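Local coordinates for xylulokinase (Brucella ovis, PDB 5VM1), which probably catalyses the ATP-dependent phosphorylation of D-xylulose to D-xylulose 5-phosphate, as a member of the FGGY carbohydrate kinase family, at residues E309-I314 with S368-A373; E376-A381 with T409-A414; A352-S357 with A482-L487. All coordinates share one frame; numbering follows the deposited sequence.

Interactions 1 and 2 are two stations on one long helix, 367-390: its first turns meet 309-314 and its middle meets 409-414. Their centres lie 13 Å apart, and they touch directly where Q372 CG packs on Y410 OH at 3.3 Å. Interaction 3 stands apart, its centre 19 Å from each of the others and its nearest atoms about 7 Å from interaction 1 and about 8 Å from interaction 2. Helix 470-488 still connects it to interaction 2, because Y480 and Y473 of that helix reach F380 and A414. All three contacts lie away from the predicted catalytic D243 and the predicted substrate-binding M87 and H88.

Interaction 1: residues E309-I314 with S368-A373; sequences EWYSKI and SALTQA
Y311 brings the CZ/CE2 end of its ring and its OH against L370 and T371 in a buried contact. Its CG is anti to the backbone N (chi1 176°), which drives the phenol straight out from helix 305-315 to the first turns of helix 367-390. L370 is met by OH, CZ and CE1: Y311 OH comes 3.2 Å from L370 CB and Y311 CZ 3.6 Å from the same atom, an oblique approach belonging neither to face nor to edge. T371 is met by the ring edge, its OG1 lying in the ring plane 3.1 Å from Y311 CE2. The tyrosine crosses both partners at about a right angle. The summed buried surface is a modest 149 Å², since Y311 alone carries the contact for 309-314; its CA is 7.6 Å from T371 CA.

The polar ends find a common partner just before the second segment. Y311 OH and T371 OG1 both hydrogen-bond to R367 O, so this one carbonyl links the tyrosine tip to the start of the helix. L322 of helix 319-326 also touches the tyrosine, and F358 touches L370. The arrangement is a helix-to-helix packing, through one tyrosine side chain, within the C-terminal FGGY domain of the actin-like ATPase fold.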
ATOM      1  N   GLU A 309       1.023 -11.295  16.195  1.00 41.38           N
ATOM      2  CA  GLU A 309       2.228 -10.930  16.935  1.00 34.68           C
ATOM      3  C   GLU A 309       1.873 -10.515  18.355  1.00 33.82           C
ATOM      4  O   GLU A 309       2.519 -10.942  19.316  1.00 39.31           O
ATOM      5  CB  GLU A 309       2.985  -9.802  16.219  1.00 37.53           C
ATOM      6  CG  GLU A 309       4.153 -10.241  15.362  1.00 54.42           C
ATOM      7  CD  GLU A 309       4.269  -9.422  14.062  1.00 72.14           C
ATOM      8  OE1 GLU A 309       4.154  -8.169  14.129  1.00 79.00           O
ATOM      9  OE2 GLU A 309       4.463 -10.037  12.978  1.00 64.19           O
ATOM     10  N   TRP A 310       0.840  -9.679  18.510  1.00 32.08           N
ATOM     11  CA  TRP A 310       0.462  -9.253  19.850  1.00 42.31           C
ATOM     12  C   TRP A 310       0.163 -10.455  20.744  1.00 48.84           C
ATOM     13  O   TRP A 310       0.721 -10.574  21.844  1.00 48.96           O
ATOM     14  CB  TRP A 310      -0.747  -8.317  19.818  1.00 40.05           C
ATOM     15  CG  TRP A 310      -1.239  -8.072  21.240  1.00 38.74           C
ATOM     16  CD1 TRP A 310      -0.697  -7.215  22.154  1.00 34.73           C
ATOM     17  CD2 TRP A 310      -2.342  -8.714  21.899  1.00 38.04           C
ATOM     18  NE1 TRP A 310      -1.385  -7.289  23.344  1.00 32.83           N
ATOM     19  CE2 TRP A 310      -2.398  -8.197  23.219  1.00 41.55           C
ATOM     20  CE3 TRP A 310      -3.289  -9.673  21.504  1.00 30.14           C
ATOM     21  CZ2 TRP A 310      -3.370  -8.604  24.155  1.00 44.89           C
ATOM     22  CZ3 TRP A 310      -4.259 -10.074  22.430  1.00 31.54           C
ATOM     23  CH2 TRP A 310      -4.289  -9.536  23.746  1.00 33.90           C
ATOM     24  N   TYR A 311      -0.676 -11.387  20.262  1.00 31.88           N
ATOM     25  CA  TYR A 311      -1.046 -12.543  21.072  1.00 32.58           C
ATOM     26  C   TYR A 311       0.161 -13.423  21.392  1.00 45.15           C
ATOM     27  O   TYR A 311       0.263 -13.975  22.503  1.00 43.65           O
ATOM     28  CB  TYR A 311      -2.141 -13.336  20.374  1.00 31.57           C
ATOM     29  CG  TYR A 311      -2.535 -14.605  21.091  1.00 32.41           C
ATOM     30  CD1 TYR A 311      -3.133 -14.571  22.349  1.00 37.89           C
ATOM     31  CD2 TYR A 311      -2.346 -15.841  20.493  1.00 33.03           C
ATOM     32  CE1 TYR A 311      -3.495 -15.753  22.995  1.00 43.90           C
ATOM     33  CE2 TYR A 311      -2.689 -17.004  21.122  1.00 33.97           C
ATOM     34  CZ  TYR A 311      -3.260 -16.969  22.365  1.00 46.14           C
ATOM     35  OH  TYR A 311      -3.591 -18.168  22.959  1.00 51.66           O
ATOM     36  N   SER A 312       1.089 -13.563  20.439  1.00 36.25           N
ATOM     37  CA  SER A 312       2.263 -14.394  20.682  1.00 42.86           C
ATOM     38  C   SER A 312       3.146 -13.802  21.773  1.00 44.31           C
ATOM     39  O   SER A 312       3.639 -14.539  22.640  1.00 46.04           O
ATOM     40  CB  SER A 312       3.058 -14.604  19.396  1.00 43.86           C
ATOM     41  OG  SER A 312       3.535 -13.384  18.909  1.00 52.20           O
ATOM     42  N   LYS A 313       3.314 -12.473  21.797  1.00 39.08           N
ATOM     43  CA  LYS A 313       4.094 -11.884  22.885  1.00 39.73           C
ATOM     44  C   LYS A 313       3.422 -12.135  24.234  1.00 50.03           C
ATOM     45  O   LYS A 313       4.113 -12.390  25.235  1.00 42.14           O
ATOM     46  CB  LYS A 313       4.308 -10.382  22.656  1.00 39.25           C
ATOM     47  CG  LYS A 313       5.025 -10.029  21.336  1.00 69.73           C
ATOM     48  CD  LYS A 313       5.094  -8.504  21.092  1.00 70.18           C
ATOM     49  CE  LYS A 313       6.397  -8.057  20.392  1.00 65.26           C
ATOM     50  NZ  LYS A 313       6.336  -7.961  18.893  1.00 61.14           N
ATOM     51  N   ILE A 314       2.083 -12.143  24.268  1.00 38.35           N
ATOM     52  CA  ILE A 314       1.384 -12.474  25.510  1.00 44.33           C
ATOM     53  C   ILE A 314       1.725 -13.892  25.940  1.00 41.49           C
ATOM     54  O   ILE A 314       2.309 -14.111  27.006  1.00 53.54           O
ATOM     55  CB  ILE A 314      -0.137 -12.303  25.343  1.00 51.58           C
ATOM     56  CG1 ILE A 314      -0.526 -10.825  25.111  1.00 41.64           C
ATOM     57  CG2 ILE A 314      -0.881 -12.970  26.514  1.00 37.36           C
ATOM     58  CD1 ILE A 314      -0.161  -9.889  26.245  1.00 37.00           C
ATOM     59  N   SER A 368      -4.161 -22.808  21.956  1.00 56.64           N
ATOM     60  CA  SER A 368      -4.483 -23.029  20.549  1.00 45.14           C
ATOM     61  C   SER A 368      -5.884 -22.535  20.201  1.00 48.77           C
ATOM     62  O   SER A 368      -6.123 -22.045  19.090  1.00 39.73           O
ATOM     63  CB  SER A 368      -4.327 -24.510  20.209  1.00 48.57           C
ATOM     64  OG  SER A 368      -5.060 -24.851  19.048  1.00 62.09           O
ATOM     65  N   ALA A 369      -6.832 -22.671  21.123  1.00 55.19           N
ATOM     66  CA  ALA A 369      -8.174 -22.195  20.811  1.00 51.01           C
ATOM     67  C   ALA A 369      -8.190 -20.684  20.657  1.00 44.59           C
ATOM     68  O   ALA A 369      -8.926 -20.156  19.823  1.00 43.77           O
ATOM     69  CB  ALA A 369      -9.167 -22.635  21.885  1.00 42.21           C
ATOM     70  N   LEU A 370      -7.358 -19.974  21.420  1.00 44.91           N
ATOM     71  CA  LEU A 370      -7.344 -18.521  21.300  1.00 45.62           C
ATOM     72  C   LEU A 370      -6.578 -18.081  20.058  1.00 44.59           C
ATOM     73  O   LEU A 370      -7.010 -17.152  19.370  1.00 47.16           O
ATOM     74  CB  LEU A 370      -6.755 -17.888  22.562  1.00 35.72           C
ATOM     75  CG  LEU A 370      -7.801 -17.479  23.585  1.00 35.78           C
ATOM     76  CD1 LEU A 370      -8.572 -18.668  24.050  1.00 33.02           C
ATOM     77  CD2 LEU A 370      -7.114 -16.824  24.744  1.00 42.59           C
ATOM     78  N   THR A 371      -5.464 -18.756  19.739  1.00 46.14           N
ATOM     79  CA  THR A 371      -4.828 -18.596  18.431  1.00 39.95           C
ATOM     80  C   THR A 371      -5.847 -18.721  17.298  1.00 45.36           C
ATOM     81  O   THR A 371      -5.930 -17.842  16.429  1.00 40.25           O
ATOM     82  CB  THR A 371      -3.712 -19.630  18.257  1.00 33.97           C
ATOM     83  OG1 THR A 371      -2.672 -19.376  19.197  1.00 46.12           O
ATOM     84  CG2 THR A 371      -3.132 -19.616  16.829  1.00 34.07           C
ATOM     85  N   GLN A 372      -6.652 -19.797  17.316  1.00 40.28           N
ATOM     86  CA  GLN A 372      -7.692 -19.993  16.305  1.00 31.95           C
ATOM     87  C   GLN A 372      -8.651 -18.806  16.233  1.00 36.94           C
ATOM     88  O   GLN A 372      -8.979 -18.330  15.140  1.00 40.32           O
ATOM     89  CB  GLN A 372      -8.456 -21.265  16.610  1.00 32.77           C
ATOM     90  CG  GLN A 372      -9.438 -21.699  15.578  1.00 38.06           C
ATOM     91  CD  GLN A 372     -10.226 -22.891  16.086  1.00 46.51           C
ATOM     92  OE1 GLN A 372      -9.656 -23.844  16.625  1.00 56.69           O
ATOM     93  NE2 GLN A 372     -11.543 -22.823  15.963  1.00 47.46           N
ATOM     94  N   ALA A 373      -9.085 -18.293  17.382  1.00 39.15           N
ATOM     95  CA  ALA A 373     -10.025 -17.179  17.371  1.00 37.91           C
ATOM     96  C   ALA A 373      -9.376 -15.905  16.829  1.00 35.02           C
ATOM     97  O   ALA A 373     -10.073 -15.044  16.277  1.00 35.18           O
ATOM     98  CB  ALA A 373     -10.585 -16.958  18.775  1.00 27.64           C
TER

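Interaction 2: residues E376-A381 with T409-A414; sequences EGVAFA and TYWLKA
V378 meets the indole of W411 where two helices of the C-terminal FGGY domain pack together, helix 367-390 against the helix of a beta-alpha-beta unit. That second helix, 409-419, joins strands 399-402 and 423-426, which run parallel and adjacent in the domain's central sheet. The short segments approach to 9.4 Å between axes, with a signed crossing angle of -41°.

Taken outward from the backbone, the valine presents every carbon of its side chain to the tryptophan. CB lies in the plane of the indole at its edge, 3.7 Å from W411 CZ2. CG1, anti to the backbone N (chi1 163°), comes 3.6 Å from W411 CZ2 and takes an oblique line, neither over the face nor at the edge. CG2, anti to the carbonyl carbon instead, ends 4.0 Å from the same W411 CZ2. The indole thus meets the branched valine along its edge from NE1 to CZ2, with W411 NE1 itself 3.9 Å from V378 CB. A379 N is merely a neighbour here, near the ring plane and 4.3 Å from W411 NE1. The indole nitrogen, W411 NE1, makes a weak hydrogen bond to L375 O, which may help orient the ring.

Farther along, the helices meet through alanines. All four touching residues are buried, and Y473 of helix 470-488 packs on A414 as well. A379 and A414 meet through their methyl groups and a backbone carbonyl: A379 CB lies 4.0 Å from A414 O, and its distance to A414 CB is 4.4 Å.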
ATOM      1  N   GLU A 376      -9.505 -16.492  13.052  1.00 27.59           N
ATOM      2  CA  GLU A 376     -10.903 -16.345  12.640  1.00 25.88           C
ATOM      3  C   GLU A 376     -11.335 -14.886  12.645  1.00 36.19           C
ATOM      4  O   GLU A 376     -11.969 -14.414  11.689  1.00 34.61           O
ATOM      5  CB  GLU A 376     -11.808 -17.147  13.560  1.00 27.08           C
ATOM      6  CG  GLU A 376     -11.843 -18.623  13.320  1.00 39.87           C
ATOM      7  CD  GLU A 376     -12.343 -19.385  14.549  1.00 45.45           C
ATOM      8  OE1 GLU A 376     -12.713 -18.720  15.547  1.00 35.62           O
ATOM      9  OE2 GLU A 376     -12.348 -20.638  14.507  1.00 55.61           O
ATOM     10  N   GLY A 377     -10.974 -14.157  13.705  1.00 30.58           N
ATOM     11  CA  GLY A 377     -11.386 -12.770  13.837  1.00 30.95           C
ATOM     12  C   GLY A 377     -10.799 -11.871  12.762  1.00 35.75           C
ATOM     13  O   GLY A 377     -11.478 -10.981  12.243  1.00 38.01           O
ATOM     14  N   VAL A 378      -9.523 -12.064  12.428  1.00 35.10           N
ATOM     15  CA  VAL A 378      -8.974 -11.266  11.342  1.00 27.51           C
ATOM     16  C   VAL A 378      -9.647 -11.645  10.040  1.00 27.63           C
ATOM     17  O   VAL A 378     -10.009 -10.771   9.253  1.00 43.18           O
ATOM     18  CB  VAL A 378      -7.445 -11.412  11.252  1.00 25.95           C
ATOM     19  CG1 VAL A 378      -6.952 -10.931   9.888  1.00 21.68           C
ATOM     20  CG2 VAL A 378      -6.803 -10.578  12.321  1.00 27.34           C
ATOM     21  N   ALA A 379      -9.919 -12.940   9.837  1.00 26.94           N
ATOM     22  CA  ALA A 379     -10.683 -13.355   8.660  1.00 26.69           C
ATOM     23  C   ALA A 379     -12.029 -12.634   8.596  1.00 34.47           C
ATOM     24  O   ALA A 379     -12.420 -12.138   7.532  1.00 38.53           O
ATOM     25  CB  ALA A 379     -10.893 -14.866   8.671  1.00 26.06           C
ATOM     26  N   PHE A 380     -12.730 -12.531   9.739  1.00 25.38           N
ATOM     27  CA  PHE A 380     -14.011 -11.827   9.783  1.00 35.44           C
ATOM     28  C   PHE A 380     -13.867 -10.336   9.483  1.00 36.58           C
ATOM     29  O   PHE A 380     -14.714  -9.753   8.789  1.00 43.57           O
ATOM     30  CB  PHE A 380     -14.668 -12.031  11.151  1.00 31.75           C
ATOM     31  CG  PHE A 380     -15.054 -13.433  11.417  1.00 27.36           C
ATOM     32  CD1 PHE A 380     -15.540 -14.210  10.396  1.00 26.46           C
ATOM     33  CD2 PHE A 380     -14.906 -13.994  12.678  1.00 33.90           C
ATOM     34  CE1 PHE A 380     -15.893 -15.525  10.616  1.00 33.59           C
ATOM     35  CE2 PHE A 380     -15.247 -15.308  12.907  1.00 37.64           C
ATOM     36  CZ  PHE A 380     -15.737 -16.078  11.874  1.00 35.81           C
ATOM     37  N   ALA A 381     -12.790  -9.707   9.951  1.00 24.37           N
ATOM     38  CA  ALA A 381     -12.532  -8.321   9.557  1.00 37.48           C
ATOM     39  C   ALA A 381     -12.348  -8.202   8.049  1.00 36.15           C
ATOM     40  O   ALA A 381     -12.847  -7.260   7.433  1.00 39.25           O
ATOM     41  CB  ALA A 381     -11.300  -7.779  10.275  1.00 39.84           C
ATOM     42  N   THR A 409      -1.221 -21.866   6.351  1.00 48.95           N
ATOM     43  CA  THR A 409      -2.274 -22.619   5.683  1.00 51.92           C
ATOM     44  C   THR A 409      -3.599 -22.482   6.431  1.00 50.05           C
ATOM     45  O   THR A 409      -4.668 -22.396   5.816  1.00 51.12           O
ATOM     46  CB  THR A 409      -1.872 -24.093   5.567  1.00 56.94           C
ATOM     47  OG1 THR A 409      -0.605 -24.195   4.912  1.00 55.73           O
ATOM     48  CG2 THR A 409      -2.894 -24.857   4.776  1.00 57.93           C
ATOM     49  N   TYR A 410      -3.554 -22.470   7.762  1.00 50.58           N
ATOM     50  CA  TYR A 410      -4.792 -22.307   8.515  1.00 49.65           C
ATOM     51  C   TYR A 410      -5.443 -20.978   8.178  1.00 50.34           C
ATOM     52  O   TYR A 410      -6.651 -20.919   7.924  1.00 46.15           O
ATOM     53  CB  TYR A 410      -4.541 -22.410  10.023  1.00 52.87           C
ATOM     54  CG  TYR A 410      -5.802 -22.712  10.799  1.00 51.81           C
ATOM     55  CD1 TYR A 410      -6.751 -21.726  11.031  1.00 35.51           C
ATOM     56  CD2 TYR A 410      -6.055 -24.005  11.271  1.00 51.02           C
ATOM     57  CE1 TYR A 410      -7.909 -22.006  11.719  1.00 35.66           C
ATOM     58  CE2 TYR A 410      -7.213 -24.298  11.966  1.00 48.97           C
ATOM     59  CZ  TYR A 410      -8.143 -23.292  12.184  1.00 48.29           C
ATOM     60  OH  TYR A 410      -9.311 -23.568  12.862  1.00 49.35           O
ATOM     61  N   TRP A 411      -4.649 -19.901   8.160  1.00 55.29           N
ATOM     62  CA  TRP A 411      -5.211 -18.571   7.930  1.00 46.39           C
ATOM     63  C   TRP A 411      -5.876 -18.481   6.574  1.00 37.44           C
ATOM     64  O   TRP A 411      -6.913 -17.825   6.436  1.00 42.01           O
ATOM     65  CB  TRP A 411      -4.142 -17.485   8.039  1.00 43.68           C
ATOM     66  CG  TRP A 411      -4.639 -16.261   8.740  1.00 38.61           C
ATOM     67  CD1 TRP A 411      -5.943 -15.926   8.997  1.00 35.81           C
ATOM     68  CD2 TRP A 411      -3.834 -15.252   9.360  1.00 41.01           C
ATOM     69  NE1 TRP A 411      -5.994 -14.750   9.718  1.00 28.61           N
ATOM     70  CE2 TRP A 411      -4.713 -14.321   9.956  1.00 39.06           C
ATOM     71  CE3 TRP A 411      -2.454 -15.036   9.458  1.00 31.34           C
ATOM     72  CZ2 TRP A 411      -4.252 -13.200  10.639  1.00 31.84           C
ATOM     73  CZ3 TRP A 411      -2.006 -13.918  10.130  1.00 28.88           C
ATOM     74  CH2 TRP A 411      -2.896 -13.017  10.709  1.00 27.84           C
ATOM     75  N   LEU A 412      -5.275 -19.108   5.555  1.00 32.19           N
ATOM     76  CA  LEU A 412      -5.829 -19.053   4.203  1.00 33.69           C
ATOM     77  C   LEU A 412      -7.135 -19.824   4.104  1.00 40.54           C
ATOM     78  O   LEU A 412      -8.083 -19.358   3.457  1.00 44.46           O
ATOM     79  CB  LEU A 412      -4.820 -19.590   3.188  1.00 33.54           C
ATOM     80  CG  LEU A 412      -3.537 -18.783   3.085  1.00 32.81           C
ATOM     81  CD1 LEU A 412      -2.631 -19.421   2.066  1.00 37.83           C
ATOM     82  CD2 LEU A 412      -3.866 -17.349   2.703  1.00 30.97           C
ATOM     83  N   LYS A 413      -7.197 -21.009   4.724  1.00 43.10           N
ATOM     84  CA  LYS A 413      -8.443 -21.770   4.729  1.00 45.28           C
ATOM     85  C   LYS A 413      -9.521 -21.031   5.512  1.00 43.57           C
ATOM     86  O   LYS A 413     -10.693 -21.035   5.126  1.00 51.34           O
ATOM     87  CB  LYS A 413      -8.211 -23.156   5.329  1.00 44.42           C
ATOM     88  CG  LYS A 413      -7.262 -24.016   4.532  1.00 48.69           C
ATOM     89  CD  LYS A 413      -7.430 -25.477   4.851  1.00 51.24           C
ATOM     90  CE  LYS A 413      -6.295 -26.293   4.287  1.00 44.62           C
ATOM     91  NZ  LYS A 413      -6.330 -27.675   4.788  1.00 47.40           N
ATOM     92  N   ALA A 414      -9.134 -20.357   6.593  1.00 34.69           N
ATOM     93  CA  ALA A 414     -10.098 -19.571   7.349  1.00 36.91           C
ATOM     94  C   ALA A 414     -10.641 -18.407   6.525  1.00 41.49           C
ATOM     95  O   ALA A 414     -11.853 -18.160   6.525  1.00 50.25           O
ATOM     96  CB  ALA A 414      -9.463 -19.067   8.643  1.00 34.04           C
TER

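Interaction 3: residues A352-S357 with A482-L487; sequences AKIRGS and ALYPAL
R355 NH1 is held by two carbonyl oxygens, one of them belonging to I354, the residue that reaches across to Y484 and L487. The bond from R355 NH1 to I354 O is 2.7 Å, and that from R355 NH1 to A352 O is also 2.7 Å. The A352 oxygen lies in the guanidinium plane with a fairly straight N-H...O angle of 158°, whereas the I354 oxygen is tilted from the plane. The arginine therefore folds back over its own chain and links the A352 and I354 carbonyls on either side of K353 in the loop.

I354 then points at helix 470-488. With CG1 anti to the backbone N (chi1 -160°), the longer branch runs outward: CG1 meets the edge of the Y484 ring near its plane, 3.9 Å from CE1. The terminal CD1 continues between the two helix residues, 3.9 Å from Y484 CE1 and 4.0 Å from L487 CB. The I354 and L487 side chains cross at about a right angle. One helix turn is spanned this way, and L487 extends the contact along the loop, its CD1 standing 4.1 Å from S357 CB where strand 357-359 begins beside L339.

Y484 is fixed on several sides: Y349 stacks on its ring, and its OH hydrogen-bonds to D351 OD2. The other oxygen of that carboxylate, OD1, accepts I354 N. No hydrogen bond crosses between the segments themselves, so the loop and the C-terminal helix adhere through apolar carbon contacts, with D351 bridging both partners at the polar margin.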
ATOM      1  N   ALA A 352     -11.595   5.210  16.257  1.00 44.47           N
ATOM      2  CA  ALA A 352     -10.337   5.291  16.985  1.00 34.61           C
ATOM      3  C   ALA A 352     -10.456   4.798  18.434  1.00 41.98           C
ATOM      4  O   ALA A 352      -9.460   4.322  18.994  1.00 38.27           O
ATOM      5  CB  ALA A 352      -9.827   6.727  16.952  1.00 30.94           C
ATOM      6  N   LYS A 353     -11.662   4.798  19.022  1.00 41.20           N
ATOM      7  CA  LYS A 353     -11.801   4.499  20.446  1.00 36.69           C
ATOM      8  C   LYS A 353     -11.981   3.006  20.720  1.00 36.11           C
ATOM      9  O   LYS A 353     -11.526   2.528  21.764  1.00 44.06           O
ATOM     10  CB  LYS A 353     -12.955   5.311  21.060  1.00 33.65           C
ATOM     11  N   ILE A 354     -12.549   2.251  19.771  1.00 28.34           N
ATOM     12  CA  ILE A 354     -12.808   0.824  19.958  1.00 34.12           C
ATOM     13  C   ILE A 354     -11.492   0.065  20.199  1.00 35.22           C
ATOM     14  O   ILE A 354     -10.409   0.514  19.815  1.00 38.78           O
ATOM     15  CB  ILE A 354     -13.570   0.272  18.731  1.00 34.26           C
ATOM     16  CG1 ILE A 354     -14.304  -1.044  19.033  1.00 32.70           C
ATOM     17  CG2 ILE A 354     -12.654   0.070  17.534  1.00 30.89           C
ATOM     18  CD1 ILE A 354     -15.519  -0.852  19.901  1.00 38.64           C
ATOM     19  N   ARG A 355     -11.574  -1.069  20.899  1.00 36.12           N
ATOM     20  CA  ARG A 355     -10.372  -1.836  21.217  1.00 32.21           C
ATOM     21  C   ARG A 355     -10.583  -3.326  20.976  1.00 30.37           C
ATOM     22  O   ARG A 355     -11.653  -3.775  20.577  1.00 36.75           O
ATOM     23  CB  ARG A 355      -9.905  -1.588  22.645  1.00 27.23           C
ATOM     24  CG  ARG A 355      -9.211  -0.286  22.790  1.00 29.32           C
ATOM     25  CD  ARG A 355      -8.018  -0.165  21.833  1.00 36.89           C
ATOM     26  NE  ARG A 355      -7.361   1.104  22.106  1.00 40.48           N
ATOM     27  CZ  ARG A 355      -7.573   2.224  21.424  1.00 36.71           C
ATOM     28  NH1 ARG A 355      -8.405   2.233  20.395  1.00 32.73           N
ATOM     29  NH2 ARG A 355      -6.963   3.342  21.792  1.00 33.53           N
ATOM     30  N   GLY A 356      -9.515  -4.086  21.161  1.00 32.52           N
ATOM     31  CA  GLY A 356      -9.587  -5.507  20.938  1.00 30.16           C
ATOM     32  C   GLY A 356     -10.300  -6.221  22.062  1.00 28.28           C
ATOM     33  O   GLY A 356     -10.437  -5.704  23.173  1.00 36.77           O
ATOM     34  N   SER A 357     -10.714  -7.451  21.770  1.00 28.85           N
ATOM     35  CA  SER A 357     -11.521  -8.223  22.701  1.00 26.27           C
ATOM     36  C   SER A 357     -11.450  -9.707  22.386  1.00 39.95           C
ATOM     37  O   SER A 357     -11.526 -10.105  21.221  1.00 50.40           O
ATOM     38  CB  SER A 357     -12.983  -7.782  22.638  1.00 26.17           C
ATOM     39  OG  SER A 357     -13.785  -8.611  23.452  1.00 36.24           O
ATOM     40  N   ALA A 482     -22.004  -8.783  15.664  1.00 38.69           N
ATOM     41  CA  ALA A 482     -22.856  -8.257  16.736  1.00 32.64           C
ATOM     42  C   ALA A 482     -22.054  -7.692  17.905  1.00 39.52           C
ATOM     43  O   ALA A 482     -22.576  -6.870  18.660  1.00 46.44           O
ATOM     44  CB  ALA A 482     -23.811  -9.332  17.242  1.00 33.74           C
ATOM     45  N   LEU A 483     -20.810  -8.134  18.089  1.00 36.82           N
ATOM     46  CA  LEU A 483     -19.997  -7.616  19.178  1.00 37.41           C
ATOM     47  C   LEU A 483     -19.651  -6.146  18.984  1.00 43.95           C
ATOM     48  O   LEU A 483     -19.493  -5.424  19.978  1.00 51.24           O
ATOM     49  CB  LEU A 483     -18.730  -8.449  19.328  1.00 35.77           C
ATOM     50  CG  LEU A 483     -18.933  -9.474  20.442  1.00 42.33           C
ATOM     51  CD1 LEU A 483     -17.844 -10.532  20.473  1.00 43.02           C
ATOM     52  CD2 LEU A 483     -19.024  -8.755  21.769  1.00 50.45           C
ATOM     53  N   TYR A 484     -19.477  -5.682  17.733  1.00 38.09           N
ATOM     54  CA  TYR A 484     -19.022  -4.299  17.569  1.00 41.12           C
ATOM     55  C   TYR A 484     -20.035  -3.272  18.059  1.00 45.53           C
ATOM     56  O   TYR A 484     -19.643  -2.384  18.829  1.00 47.54           O
ATOM     57  CB  TYR A 484     -18.624  -4.002  16.124  1.00 32.14           C
ATOM     58  CG  TYR A 484     -18.363  -2.514  15.943  1.00 35.83           C
ATOM     59  CD1 TYR A 484     -17.198  -1.936  16.419  1.00 44.11           C
ATOM     60  CD2 TYR A 484     -19.295  -1.680  15.326  1.00 45.71           C
ATOM     61  CE1 TYR A 484     -16.954  -0.573  16.276  1.00 48.82           C
ATOM     62  CE2 TYR A 484     -19.061  -0.310  15.187  1.00 43.83           C
ATOM     63  CZ  TYR A 484     -17.885   0.235  15.662  1.00 42.70           C
ATOM     64  OH  TYR A 484     -17.629   1.584  15.542  1.00 38.34           O
ATOM     65  N   PRO A 485     -21.297  -3.271  17.617  1.00 45.68           N
ATOM     66  CA  PRO A 485     -22.226  -2.241  18.125  1.00 45.27           C
ATOM     67  C   PRO A 485     -22.476  -2.339  19.622  1.00 50.10           C
ATOM     68  O   PRO A 485     -22.754  -1.321  20.269  1.00 47.45           O
ATOM     69  CB  PRO A 485     -23.504  -2.475  17.306  1.00 35.84           C
ATOM     70  CG  PRO A 485     -23.367  -3.830  16.738  1.00 38.55           C
ATOM     71  CD  PRO A 485     -21.918  -4.090  16.560  1.00 39.99           C
ATOM     72  N   ALA A 486     -22.401  -3.544  20.191  1.00 46.83           N
ATOM     73  CA  ALA A 486     -22.537  -3.684  21.635  1.00 41.09           C
ATOM     74  C   ALA A 486     -21.378  -3.003  22.365  1.00 44.47           C
ATOM     75  O   ALA A 486     -21.598  -2.234  23.301  1.00 52.90           O
ATOM     76  CB  ALA A 486     -22.650  -5.165  22.015  1.00 41.58           C
ATOM     77  N   LEU A 487     -20.139  -3.228  21.918  1.00 38.98           N
ATOM     78  CA  LEU A 487     -19.013  -2.583  22.583  1.00 46.25           C
ATOM     79  C   LEU A 487     -18.918  -1.108  22.236  1.00 47.69           C
ATOM     80  O   LEU A 487     -18.548  -0.301  23.090  1.00 45.01           O
ATOM     81  CB  LEU A 487     -17.699  -3.281  22.216  1.00 41.31           C
ATOM     82  CG  LEU A 487     -17.554  -4.730  22.666  1.00 46.23           C
ATOM     83  CD1 LEU A 487     -16.195  -5.266  22.270  1.00 46.15           C
ATOM     84  CD2 LEU A 487     -17.728  -4.801  24.169  1.00 46.47           C
TER